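PDB 2WAM: PAC2 family protein from Mycobacterium tuberculosis, which is of unknown function, a representative of a duplicated actinobacterial gene family whose PAC2-type alpha/beta chain packs against further copies of itself. Local coordinates for residues A[149-153]-A[154-158]; A[107-111]-A[112-116]; A[75-79]-A[80-84]. All blocks are in the same frame, centred on the assembly; numbering follows the deposited sequence.

Interaction 1 of 3, residues A[149-153]-A[154-158]; sequences GLEPD and LKWER
The indole nitrogen of W156 donates to the carbonyl oxygen of P152: NE1 and O are 3.0 Å apart, and the N-H points almost straight at its target, with 165° at the hydrogen. Relative to the ring, the oxygen lies close to the indole plane, at its edge. Relative to the carbonyl, the donor stands well above the plane of that group, 57° out of it. This single bond pins the large ring to the chain four residues earlier. W156 can turn back in this way because its CG lies beside the backbone N and anti to the carbonyl carbon, chi1 -75°. The benzene half of the indole then reaches the carboxylate of E151, whose extended chain brings OE2 to 3.8 Å from CZ2 of W156. The two groups meet obliquely, their planes at a shallow angle. OE2 also accepts from the backbone N of A219, while OE1 pairs with R113 and R110 of the second subunit. P152 points toward the residues that follow, its CB 3.6 Å from the backbone O of L154. D153 directs OD2 to R110 of the second subunit, so both acids serve the interface. K155 occupies the N-cap of helix 156-169, making this a buried beta-alpha connection, from strand 143-148 to that helix, which also forms part of a subunit contact.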
loop_
_atom_site.group_PDB
_atom_site.type_symbol
_atom_site.label_atom_id
_atom_site.label_comp_id
_atom_site.label_asym_id
_atom_site.label_seq_id
_atom_site.Cartn_x
_atom_site.Cartn_y
_atom_site.Cartn_z
ATOM N N GLY A 149 -11.288 -15.063 19.916
ATOM C CA GLY A 149 -10.074 -15.604 19.327
ATOM C C GLY A 149 -8.845 -15.303 20.167
ATOM O O GLY A 149 -8.954 -15.025 21.364
ATOM N N LEU A 150 -7.670 -15.348 19.541
ATOM C CA LEU A 150 -6.406 -15.084 20.237
ATOM C C LEU A 150 -6.178 -13.599 20.462
ATOM O O LEU A 150 -6.387 -12.798 19.562
ATOM C CB LEU A 150 -5.219 -15.626 19.434
ATOM C CG LEU A 150 -5.294 -17.092 19.028
ATOM C CD1 LEU A 150 -3.929 -17.619 18.663
ATOM C CD2 LEU A 150 -5.866 -17.903 20.160
ATOM N N GLU A 151 -5.737 -13.234 21.658
ATOM C CA GLU A 151 -5.133 -11.918 21.859
ATOM C C GLU A 151 -3.929 -11.775 20.925
ATOM O O GLU A 151 -3.037 -12.623 20.927
ATOM C CB GLU A 151 -4.686 -11.764 23.309
ATOM C CG GLU A 151 -3.984 -10.462 23.632
ATOM C CD GLU A 151 -3.414 -10.470 25.033
ATOM O OE1 GLU A 151 -2.610 -11.373 25.333
ATOM O OE2 GLU A 151 -3.775 -9.591 25.840
ATOM N N PRO A 152 -3.905 -10.711 20.110
ATOM C CA PRO A 152 -2.760 -10.472 19.223
ATOM C C PRO A 152 -1.460 -10.187 20.000
ATOM O O PRO A 152 -1.511 -9.760 21.148
ATOM C CB PRO A 152 -3.171 -9.221 18.428
ATOM C CG PRO A 152 -4.606 -8.932 18.780
ATOM C CD PRO A 152 -4.880 -9.608 20.085
ATOM N N ASP A 153 -0.310 -10.431 19.380
ATOM C CA ASP A 153 0.969 -10.005 19.947
ATOM C C ASP A 153 1.293 -8.602 19.443
ATOM O O ASP A 153 1.843 -7.777 20.166
ATOM C CB ASP A 153 2.105 -10.946 19.534
ATOM C CG ASP A 153 1.925 -12.335 20.062
ATOM O OD1 ASP A 153 1.269 -13.142 19.386
ATOM O OD2 ASP A 153 2.448 -12.626 21.152
ATOM N N LEU A 154 0.933 -8.349 18.193
ATOM C CA LEU A 154 1.317 -7.134 17.502
ATOM C C LEU A 154 0.180 -6.136 17.373
ATOM O O LEU A 154 -0.990 -6.497 17.501
ATOM C CB LEU A 154 1.809 -7.495 16.106
ATOM C CG LEU A 154 2.865 -8.593 16.090
ATOM C CD1 LEU A 154 3.305 -8.856 14.673
ATOM C CD2 LEU A 154 4.059 -8.204 16.971
ATOM N N LYS A 155 0.550 -4.879 17.140
ATOM C CA LYS A 155 -0.362 -3.831 16.671
ATOM C C LYS A 155 -1.640 -3.581 17.473
ATOM O O LYS A 155 -2.712 -3.436 16.881
ATOM C CB LYS A 155 -0.772 -4.141 15.241
ATOM C CG LYS A 155 0.357 -4.121 14.269
ATOM C CD LYS A 155 0.011 -4.955 13.062
ATOM C CE LYS A 155 1.011 -4.728 11.956
ATOM N NZ LYS A 155 0.993 -5.882 11.063
ATOM N N TRP A 156 -1.541 -3.505 18.795
ATOM C CA TRP A 156 -2.732 -3.328 19.617
ATOM C C TRP A 156 -3.505 -2.055 19.294
ATOM O O TRP A 156 -4.732 -2.042 19.335
ATOM C CB TRP A 156 -2.373 -3.339 21.103
ATOM C CG TRP A 156 -2.055 -4.688 21.648
ATOM C CD1 TRP A 156 -1.837 -5.840 20.939
ATOM C CD2 TRP A 156 -1.883 -5.024 23.021
ATOM N NE1 TRP A 156 -1.559 -6.875 21.796
ATOM C CE2 TRP A 156 -1.575 -6.398 23.084
ATOM C CE3 TRP A 156 -1.966 -4.297 24.218
ATOM C CZ2 TRP A 156 -1.347 -7.057 24.283
ATOM C CZ3 TRP A 156 -1.745 -4.950 25.404
ATOM C CH2 TRP A 156 -1.435 -6.317 25.432
ATOM N N GLU A 157 -2.799 -0.972 18.996
ATOM C CA GLU A 157 -3.501 0.284 18.780
ATOM C C GLU A 157 -4.301 0.212 17.496
ATOM O O GLU A 157 -5.501 0.500 17.476
ATOM C CB GLU A 157 -2.551 1.478 18.787
ATOM C CG GLU A 157 -1.869 1.728 20.144
ATOM C CD GLU A 157 -2.832 2.094 21.282
ATOM O OE1 GLU A 157 -2.401 2.056 22.448
ATOM O OE2 GLU A 157 -4.008 2.424 21.027
ATOM N N ARG A 158 -3.639 -0.203 16.425
ATOM C CA ARG A 158 -4.318 -0.327 15.149
ATOM C C ARG A 158 -5.525 -1.277 15.270
ATOM O O ARG A 158 -6.619 -0.984 14.789
ATOM C CB ARG A 158 -3.333 -0.793 14.084
ATOM C CG ARG A 158 -3.839 -0.659 12.674
ATOM C CD ARG A 158 -2.687 -0.704 11.715
ATOM N NE ARG A 158 -3.035 -1.454 10.521
ATOM C CZ ARG A 158 -2.147 -1.994 9.697
ATOM N NH1 ARG A 158 -0.851 -1.865 9.940
ATOM N NH2 ARG A 158 -2.562 -2.666 8.631
#

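Interaction 2 of 3, residues A[107-111]-A[112-116]; sequences LDYRS and RRPLM
One face of the Y109 ring carries the methyl CD2 of L107, 3.5 Å above the plane and over the ring centre, while P114 comes to the edge, its CG in the ring plane and 4.0 Å from CD2 of Y109. The phenol OH is bonded to D104. A second flat group, the guanidinium of R113, has the aliphatic part of R110 over one face, with CG of R110 3.4 Å from NH2 of R113. These two arginines run side by side in the same direction, their guanidinium planes 76° apart, and both form salt bridges with E151 of the third subunit; R110 also pairs with D153 there. R112 goes elsewhere. Bent at chi3 (-75°), it passes CD1 of L107, which is 3.6 Å from its NH2, and that same nitrogen binds the backbone O of E151 and OD1 of D153. At the guanidinium edge a water accepts from NE and donates to the backbone O of D108. That carbonyl also takes the backbone N of R112 at 3.2 Å, in its plane, and the backbone N of S111. D108 OD1 receives S111 N as well, 3.2 Å away and from above the carboxylate plane, 67° out of it. Side chain and carbonyl of D108 thus close an Asx motif over one helix-like turn, leading into strand 115-119.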
loop_
_atom_site.group_PDB
_atom_site.type_symbol
_atom_site.label_atom_id
_atom_site.label_comp_id
_atom_site.label_asym_id
_atom_site.label_seq_id
_atom_site.Cartn_x
_atom_site.Cartn_y
_atom_site.Cartn_z
ATOM N N LEU A 107 0.110 -12.304 14.843
ATOM C CA LEU A 107 0.529 -13.380 15.732
ATOM C C LEU A 107 2.025 -13.696 15.645
ATOM O O LEU A 107 2.620 -13.705 14.561
ATOM C CB LEU A 107 -0.314 -14.621 15.442
ATOM C CG LEU A 107 0.073 -15.907 16.143
ATOM C CD1 LEU A 107 -0.342 -15.822 17.608
ATOM C CD2 LEU A 107 -0.563 -17.105 15.444
ATOM N N ASP A 108 2.637 -13.931 16.796
ATOM C CA ASP A 108 3.990 -14.463 16.834
ATOM C C ASP A 108 3.901 -15.991 16.849
ATOM O O ASP A 108 3.630 -16.603 17.883
ATOM C CB ASP A 108 4.713 -13.951 18.076
ATOM C CG ASP A 108 6.137 -14.475 18.204
ATOM O OD1 ASP A 108 6.488 -15.504 17.592
ATOM O OD2 ASP A 108 6.904 -13.850 18.958
ATOM N N TYR A 109 4.133 -16.608 15.697
ATOM C CA TYR A 109 3.921 -18.044 15.554
ATOM C C TYR A 109 4.887 -18.904 16.359
ATOM O O TYR A 109 4.532 -19.995 16.805
ATOM C CB TYR A 109 3.987 -18.446 14.089
ATOM C CG TYR A 109 2.713 -18.168 13.343
ATOM C CD1 TYR A 109 2.531 -16.963 12.685
ATOM C CD2 TYR A 109 1.695 -19.114 13.286
ATOM C CE1 TYR A 109 1.379 -16.693 11.992
ATOM C CE2 TYR A 109 0.538 -18.860 12.584
ATOM C CZ TYR A 109 0.388 -17.642 11.932
ATOM O OH TYR A 109 -0.751 -17.354 11.213
ATOM N N ARG A 110 6.109 -18.420 16.533
ATOM C CA ARG A 110 7.088 -19.176 17.289
ATOM C C ARG A 110 6.896 -19.094 18.811
ATOM O O ARG A 110 7.447 -19.925 19.525
ATOM C CB ARG A 110 8.510 -18.821 16.853
ATOM C CG ARG A 110 8.909 -19.521 15.555
ATOM C CD ARG A 110 10.231 -19.035 14.988
ATOM N NE ARG A 110 11.386 -19.698 15.586
ATOM C CZ ARG A 110 12.060 -19.237 16.639
ATOM N NH1 ARG A 110 11.683 -18.116 17.235
ATOM N NH2 ARG A 110 13.105 -19.907 17.108
ATOM N N SER A 111 6.121 -18.124 19.306
ATOM C CA SER A 111 5.769 -18.103 20.735
ATOM C C SER A 111 4.544 -18.972 20.948
ATOM O O SER A 111 4.422 -19.646 21.959
ATOM C CB SER A 111 5.469 -16.694 21.263
ATOM O OG SER A 111 6.599 -15.853 21.243
ATOM N N ARG A 112 3.631 -18.950 19.987
ATOM C CA ARG A 112 2.443 -19.798 20.065
ATOM C C ARG A 112 2.291 -20.693 18.838
ATOM O O ARG A 112 1.478 -20.422 17.959
ATOM C CB ARG A 112 1.193 -18.950 20.275
ATOM C CG ARG A 112 1.124 -18.382 21.671
ATOM C CD ARG A 112 -0.157 -17.634 21.915
ATOM N NE ARG A 112 -0.168 -16.341 21.255
ATOM C CZ ARG A 112 -1.146 -15.455 21.381
ATOM N NH1 ARG A 112 -2.191 -15.729 22.147
ATOM N NH2 ARG A 112 -1.067 -14.299 20.743
ATOM N N ARG A 113 3.091 -21.752 18.779
ATOM C CA ARG A 113 3.043 -22.660 17.647
ATOM C C ARG A 113 1.690 -23.360 17.601
ATOM O O ARG A 113 1.213 -23.875 18.608
ATOM C CB ARG A 113 4.176 -23.688 17.714
ATOM C CG ARG A 113 5.556 -23.072 17.875
ATOM C CD ARG A 113 6.675 -24.129 17.859
ATOM N NE ARG A 113 7.981 -23.511 17.719
ATOM C CZ ARG A 113 8.576 -23.312 16.553
ATOM N NH1 ARG A 113 7.971 -23.715 15.453
ATOM N NH2 ARG A 113 9.773 -22.718 16.477
ATOM N N PRO A 114 1.063 -23.372 16.426
ATOM C CA PRO A 114 -0.185 -24.106 16.251
ATOM C C PRO A 114 0.029 -25.583 16.507
ATOM O O PRO A 114 0.986 -26.166 15.990
ATOM C CB PRO A 114 -0.502 -23.887 14.772
ATOM C CG PRO A 114 0.158 -22.613 14.445
ATOM C CD PRO A 114 1.447 -22.659 15.202
ATOM N N LEU A 115 -0.851 -26.171 17.308
ATOM C CA LEU A 115 -0.846 -27.605 17.555
ATOM C C LEU A 115 -1.228 -28.390 16.314
ATOM O O LEU A 115 -2.258 -28.134 15.690
ATOM C CB LEU A 115 -1.826 -27.932 18.668
ATOM C CG LEU A 115 -1.202 -27.864 20.045
ATOM C CD1 LEU A 115 -2.264 -28.137 21.070
ATOM C CD2 LEU A 115 -0.088 -28.891 20.112
ATOM N N MET A 116 -0.393 -29.348 15.955
ATOM C CA MET A 116 -0.677 -30.213 14.816
ATOM C C MET A 116 -0.836 -31.678 15.259
ATOM O O MET A 116 -0.133 -32.139 16.149
ATOM C CB MET A 116 0.431 -30.070 13.775
ATOM C CG MET A 116 0.592 -28.635 13.270
ATOM S SD MET A 116 1.866 -28.534 12.034
ATOM C CE MET A 116 1.034 -29.280 10.638
HETATM O O HOH W 1 2.103 -15.646 20.192
#

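Interaction 3 of 3, residues A[75-79]-A[80-84]; sequences FSDAG and HAIRL
H80 sends its backbone N back to the carbonyl oxygen of D77, 2.9 Å away, meeting it from above the carbonyl plane, with 140° at the hydrogen. The bond closes a beta turn of type II, with A78 and G79 at its corners and the positive phi of G79 (73°) in the usual place. H80 is also the N-cap of helix 81-92, and its ring keeps CD2 3.6 Å from D77 O while ND1, like the guanidinium of R83, binds D249. A81 begins the helix, with its CB 3.6 Å from the carbonyl O of A78. I82 crosses D77 at about a right angle, CG1 lying 3.7 Å from OD1 of the acid, and it packs against strands 67-73 and 174-183 of the sheet. The loop is the beta-alpha connection from strand 67-73 to helix 81-92. R83 gives its backbone N to a water at 2.9 Å, which in turn donates to D77 OD1 at 2.7 Å; the carboxylate therefore reaches the first turn of the helix indirectly, while its OD2 takes the backbone N of G74. L84 rests CD1 3.5 Å from the carbonyl O of G79, and its backbone N bonds to H80 O.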
loop_
_atom_site.group_PDB
_atom_site.type_symbol
_atom_site.label_atom_id
_atom_site.label_comp_id
_atom_site.label_asym_id
_atom_site.label_seq_id
_atom_site.Cartn_x
_atom_site.Cartn_y
_atom_site.Cartn_z
ATOM N N PHE A 75 -3.883 -13.762 27.476
ATOM C CA PHE A 75 -3.530 -12.898 28.594
ATOM C C PHE A 75 -3.525 -13.682 29.902
ATOM O O PHE A 75 -2.478 -14.014 30.434
ATOM C CB PHE A 75 -4.504 -11.720 28.687
ATOM C CG PHE A 75 -4.267 -10.824 29.877
ATOM C CD1 PHE A 75 -5.330 -10.380 30.643
ATOM C CD2 PHE A 75 -2.982 -10.432 30.230
ATOM C CE1 PHE A 75 -5.118 -9.563 31.728
ATOM C CE2 PHE A 75 -2.764 -9.620 31.314
ATOM C CZ PHE A 75 -3.828 -9.180 32.064
ATOM N N SER A 76 -4.712 -13.963 30.415
ATOM C CA SER A 76 -4.871 -14.800 31.588
ATOM C C SER A 76 -6.051 -15.714 31.336
ATOM O O SER A 76 -7.174 -15.239 31.166
ATOM C CB SER A 76 -5.138 -13.945 32.823
ATOM O OG SER A 76 -5.594 -14.741 33.902
ATOM N N ASP A 77 -5.788 -17.019 31.318
ATOM C CA ASP A 77 -6.775 -18.017 30.914
ATOM C C ASP A 77 -7.003 -19.124 31.939
ATOM O O ASP A 77 -7.090 -20.300 31.582
ATOM C CB ASP A 77 -6.360 -18.630 29.583
ATOM C CG ASP A 77 -6.395 -17.627 28.467
ATOM O OD1 ASP A 77 -7.510 -17.163 28.157
ATOM O OD2 ASP A 77 -5.320 -17.284 27.925
ATOM N N ALA A 78 -7.113 -18.738 33.205
ATOM C CA ALA A 78 -7.404 -19.683 34.266
ATOM C C ALA A 78 -8.745 -20.358 34.014
ATOM O O ALA A 78 -9.745 -19.688 33.730
ATOM C CB ALA A 78 -7.411 -18.978 35.615
ATOM N N GLY A 79 -8.749 -21.684 34.130
ATOM C CA GLY A 79 -9.934 -22.489 33.901
ATOM C C GLY A 79 -10.272 -22.570 32.425
ATOM O O GLY A 79 -11.299 -23.121 32.046
ATOM N N HIS A 80 -9.396 -22.019 31.590
ATOM C CA HIS A 80 -9.685 -21.864 30.172
ATOM C C HIS A 80 -11.053 -21.212 29.997
ATOM O O HIS A 80 -11.723 -21.416 28.990
ATOM C CB HIS A 80 -9.610 -23.213 29.455
ATOM C CG HIS A 80 -8.303 -23.925 29.651
ATOM N ND1 HIS A 80 -8.205 -25.297 29.762
ATOM C CD2 HIS A 80 -7.040 -23.446 29.777
ATOM C CE1 HIS A 80 -6.938 -25.632 29.938
ATOM N NE2 HIS A 80 -6.212 -24.528 29.959
ATOM N N ALA A 81 -11.453 -20.410 30.979
ATOM C CA ALA A 81 -12.818 -19.888 31.030
ATOM C C ALA A 81 -13.214 -19.001 29.845
ATOM O O ALA A 81 -14.372 -19.014 29.430
ATOM C CB ALA A 81 -13.078 -19.173 32.349
ATOM N N ILE A 82 -12.261 -18.239 29.308
ATOM C CA ILE A 82 -12.526 -17.381 28.157
ATOM C C ILE A 82 -12.802 -18.212 26.901
ATOM O O ILE A 82 -13.774 -17.970 26.179
ATOM C CB ILE A 82 -11.350 -16.441 27.847
ATOM C CG1 ILE A 82 -10.829 -15.755 29.108
ATOM C CG2 ILE A 82 -11.753 -15.402 26.796
ATOM C CD1 ILE A 82 -11.428 -14.423 29.344
ATOM N N ARG A 83 -11.933 -19.175 26.623
ATOM C CA ARG A 83 -12.116 -20.003 25.454
ATOM C C ARG A 83 -13.479 -20.697 25.543
ATOM O O ARG A 83 -14.264 -20.677 24.597
ATOM C CB ARG A 83 -10.984 -21.036 25.335
ATOM C CG ARG A 83 -11.155 -21.994 24.160
ATOM C CD ARG A 83 -10.002 -22.963 24.012
ATOM N NE ARG A 83 -9.613 -23.620 25.264
ATOM C CZ ARG A 83 -10.139 -24.757 25.734
ATOM N NH1 ARG A 83 -11.112 -25.387 25.080
ATOM N NH2 ARG A 83 -9.686 -25.271 26.870
ATOM N N LEU A 84 -13.759 -21.293 26.695
ATOM C CA LEU A 84 -14.980 -22.057 26.890
ATOM C C LEU A 84 -16.243 -21.227 26.697
ATOM O O LEU A 84 -17.208 -21.688 26.083
ATOM C CB LEU A 84 -14.977 -22.706 28.278
ATOM C CG LEU A 84 -13.910 -23.784 28.450
ATOM C CD1 LEU A 84 -13.866 -24.273 29.895
ATOM C CD2 LEU A 84 -14.154 -24.934 27.477
HETATM O O HOH W 2 -9.472 -19.079 28.119
#

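How the interactions relate
Interactions 1 and 3 are both buried and lead from a strand of the mixed sheet into a helix, but the centre of interaction 3 lies about 7 Å from the chain centre and that of interaction 1 about 15 Å. Interaction 2, its centre about 21 Å from that point and only partly buried, leads instead into the two-stranded sheet. Its chemistry is rich in arginines, whereas 75-84 relies on a turn, a water and aliphatic packing, and 149-158 combines the indole bond with buried acids that take arginines. Interactions 1 and 2 touch through R112 and form complementary halves of subunit interfaces; 1 and 3 meet at E151 and F75, while 2 and 3 do not touch.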